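Prepilin (Salmonella typhi, PDB 3FHV) is a type IVb pilin, probably the pilus subunit, that interacts with the cystic fibrosis transmembrane conductance regulator, consistent with adhesion to host cells. Local coordinates at residues Ser99-Ile104 with Asn148-Asn153. Sequence-based numbering, arbitrary orientation.
Sequences SACVSI and NTLVFN
Cys101 and Ile104, about one helical turn apart, are the two bumps that helix 99-104 sets against strand 148-153, where Asn148, Leu150 and Phe152 point back from alternate positions. Cys101 fits the hollow between the first two. A chi1 of 173° swings SG away from the backbone N, onto the side-chain amide of Asn148, 3.6 Å from CG, and SG is also 3.8 Å from Leu150 CD2. Cys101 CB rests on the same amide, near ND2. The Leu150 fork splits its methyls between the two bumps: CD2 goes to the sulfur, while CD1 packs 3.8 Å from Ile104 CG2. Ile104 CG2 nestles over the notch where Leu150 CD1 and Phe152 CZ meet, 3.8 Å from Phe152 CZ, the Ile104 and Phe152 side chains crossing at about a right angle. No hydrogen bond links helix and strand. The buried Asn148 amide is held instead by Thr139 N at OD1 and Val96 O at ND2. The Cys101-Cys138 disulfide ties helix 98-111 to the chain just after helix 131-137. Residues 99-104 run nearly parallel to 148-153, at 18°, with helix 98-111 packed on the antiparallel sheet of the pilin's globular domain. Strands 88-96 and 116-119 flank strand 148-154; Tyr14 of helix 8-25 meets Ile104 and Phe152.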
ATOM      1  N   SER A  99     -13.334 -21.496  -2.277  1.00 13.85           N
ATOM      2  CA  SER A  99     -12.864 -20.909  -3.522  1.00 14.95           C
ATOM      3  C   SER A  99     -11.738 -19.904  -3.296  1.00 13.39           C
ATOM      4  O   SER A  99     -10.721 -19.935  -3.991  1.00 12.38           O
ATOM      5  CB  SER A  99     -14.023 -20.225  -4.248  1.00 16.32           C
ATOM      6  OG  SER A  99     -13.559 -19.606  -5.429  1.00 21.77           O
ATOM      7  N   ALA A 100     -11.929 -19.018  -2.323  1.00 12.92           N
ATOM      8  CA  ALA A 100     -10.935 -18.000  -2.005  1.00 14.00           C
ATOM      9  C   ALA A 100      -9.647 -18.639  -1.502  1.00 12.27           C
ATOM     10  O   ALA A 100      -8.558 -18.193  -1.838  1.00 11.37           O
ATOM     11  CB  ALA A 100     -11.485 -17.039  -0.960  1.00 14.43           C
ATOM     12  N   CYS A 101      -9.778 -19.677  -0.684  1.00 11.25           N
ATOM     13  CA  CYS A 101      -8.616 -20.375  -0.149  1.00 11.73           C
ATOM     14  C   CYS A 101      -7.732 -20.890  -1.285  1.00 11.14           C
ATOM     15  O   CYS A 101      -6.509 -20.804  -1.220  1.00 10.01           O
ATOM     16  CB  CYS A 101      -9.080 -21.535   0.729  1.00 12.49           C
ATOM     17  SG  CYS A 101      -7.819 -22.694   1.355  1.00 11.55           S
ATOM     18  N   VAL A 102      -8.354 -21.426  -2.328  1.00 10.74           N
ATOM     19  CA  VAL A 102      -7.591 -21.940  -3.458  1.00  9.52           C
ATOM     20  C   VAL A 102      -6.897 -20.834  -4.239  1.00  9.89           C
ATOM     21  O   VAL A 102      -5.712 -20.937  -4.560  1.00  7.60           O
ATOM     22  CB  VAL A 102      -8.486 -22.730  -4.429  1.00  9.24           C
ATOM     23  CG1 VAL A 102      -7.674 -23.148  -5.655  1.00 10.89           C
ATOM     24  CG2 VAL A 102      -9.054 -23.960  -3.723  1.00  9.97           C
ATOM     25  N   SER A 103      -7.634 -19.773  -4.548  1.00  9.82           N
ATOM     26  CA  SER A 103      -7.060 -18.667  -5.307  1.00 10.64           C
ATOM     27  C   SER A 103      -6.008 -17.883  -4.520  1.00  9.43           C
ATOM     28  O   SER A 103      -4.997 -17.471  -5.075  1.00  6.97           O
ATOM     29  CB  SER A 103      -8.167 -17.716  -5.764  1.00 12.31           C
ATOM     30  OG  SER A 103      -8.779 -17.107  -4.647  1.00 19.25           O
ATOM     31  N   ILE A 104      -6.249 -17.672  -3.233  1.00  8.17           N
ATOM     32  CA  ILE A 104      -5.304 -16.932  -2.414  1.00  8.32           C
ATOM     33  C   ILE A 104      -4.022 -17.723  -2.144  1.00  7.91           C
ATOM     34  O   ILE A 104      -2.916 -17.184  -2.262  1.00  5.20           O
ATOM     35  CB  ILE A 104      -5.937 -16.526  -1.072  1.00  8.43           C
ATOM     36  CG1 ILE A 104      -7.125 -15.583  -1.324  1.00  9.01           C
ATOM     37  CG2 ILE A 104      -4.898 -15.840  -0.190  1.00  7.67           C
ATOM     38  CD1 ILE A 104      -7.987 -15.347  -0.082  1.00  9.46           C
ATOM     39  N   ASN A 148     -11.443 -22.463   6.273  1.00  9.05           N
ATOM     40  CA  ASN A 148      -9.996 -22.518   6.096  1.00  8.16           C
ATOM     41  C   ASN A 148      -9.185 -21.455   6.817  1.00  8.63           C
ATOM     42  O   ASN A 148      -9.593 -20.293   6.907  1.00 10.13           O
ATOM     43  CB  ASN A 148      -9.663 -22.463   4.601  1.00  8.78           C
ATOM     44  CG  ASN A 148     -10.215 -23.649   3.841  1.00 11.64           C
ATOM     45  OD1 ASN A 148      -9.760 -24.774   4.021  1.00 12.41           O
ATOM     46  ND2 ASN A 148     -11.208 -23.402   2.984  1.00 10.53           N
ATOM     47  N   THR A 149      -8.037 -21.878   7.345  1.00  6.71           N
ATOM     48  CA  THR A 149      -7.099 -20.985   8.011  1.00  7.87           C
ATOM     49  C   THR A 149      -5.841 -20.990   7.138  1.00  6.98           C
ATOM     50  O   THR A 149      -5.262 -22.042   6.894  1.00  6.41           O
ATOM     51  CB  THR A 149      -6.702 -21.494   9.417  1.00  8.57           C
ATOM     52  OG1 THR A 149      -7.866 -21.586  10.239  1.00 10.75           O
ATOM     53  CG2 THR A 149      -5.702 -20.537  10.077  1.00 10.00           C
ATOM     54  N   LEU A 150      -5.433 -19.818   6.665  1.00  6.75           N
ATOM     55  CA  LEU A 150      -4.241 -19.705   5.836  1.00  7.53           C
ATOM     56  C   LEU A 150      -3.187 -18.959   6.634  1.00  8.83           C
ATOM     57  O   LEU A 150      -3.501 -18.013   7.360  1.00  9.03           O
ATOM     58  CB  LEU A 150      -4.546 -18.936   4.538  1.00  8.29           C
ATOM     59  CG  LEU A 150      -5.494 -19.575   3.506  1.00  9.90           C
ATOM     60  CD1 LEU A 150      -5.701 -18.624   2.317  1.00  9.16           C
ATOM     61  CD2 LEU A 150      -4.900 -20.883   3.024  1.00 11.80           C
ATOM     62  N   VAL A 151      -1.942 -19.407   6.536  1.00  8.87           N
ATOM     63  CA  VAL A 151      -0.855 -18.729   7.230  1.00  9.57           C
ATOM     64  C   VAL A 151       0.270 -18.465   6.241  1.00  8.98           C
ATOM     65  O   VAL A 151       0.681 -19.361   5.509  1.00  8.25           O
ATOM     66  CB  VAL A 151      -0.292 -19.566   8.407  1.00  8.44           C
ATOM     67  CG1 VAL A 151       0.748 -18.747   9.162  1.00  9.78           C
ATOM     68  CG2 VAL A 151      -1.414 -19.977   9.347  1.00  8.23           C
ATOM     69  N   PHE A 152       0.750 -17.226   6.214  1.00  8.01           N
ATOM     70  CA  PHE A 152       1.832 -16.846   5.320  1.00  7.84           C
ATOM     71  C   PHE A 152       3.050 -16.490   6.174  1.00  9.34           C
ATOM     72  O   PHE A 152       2.992 -15.587   7.011  1.00  8.27           O
ATOM     73  CB  PHE A 152       1.392 -15.657   4.459  1.00  7.18           C
ATOM     74  CG  PHE A 152       0.030 -15.837   3.841  1.00  8.06           C
ATOM     75  CD1 PHE A 152      -0.242 -16.938   3.029  1.00  8.13           C
ATOM     76  CD2 PHE A 152      -0.983 -14.915   4.078  1.00  7.01           C
ATOM     77  CE1 PHE A 152      -1.511 -17.119   2.465  1.00  6.56           C
ATOM     78  CE2 PHE A 152      -2.246 -15.081   3.525  1.00  8.96           C
ATOM     79  CZ  PHE A 152      -2.518 -16.187   2.713  1.00  8.60           C
ATOM     80  N   ASN A 153       4.148 -17.205   5.955  1.00  9.86           N
ATOM     81  CA  ASN A 153       5.390 -16.940   6.672  1.00 12.69           C
ATOM     82  C   ASN A 153       6.373 -16.126   5.839  1.00 12.79           C
ATOM     83  O   ASN A 153       6.163 -15.915   4.644  1.00 10.09           O
ATOM     84  CB  ASN A 153       6.040 -18.250   7.121  1.00 15.93           C
ATOM     85  CG  ASN A 153       5.357 -18.855   8.332  1.00 21.24           C
ATOM     86  OD1 ASN A 153       4.414 -19.637   8.202  1.00 28.55           O
ATOM     87  ND2 ASN A 153       5.831 -18.495   9.519  1.00 23.35           N
TER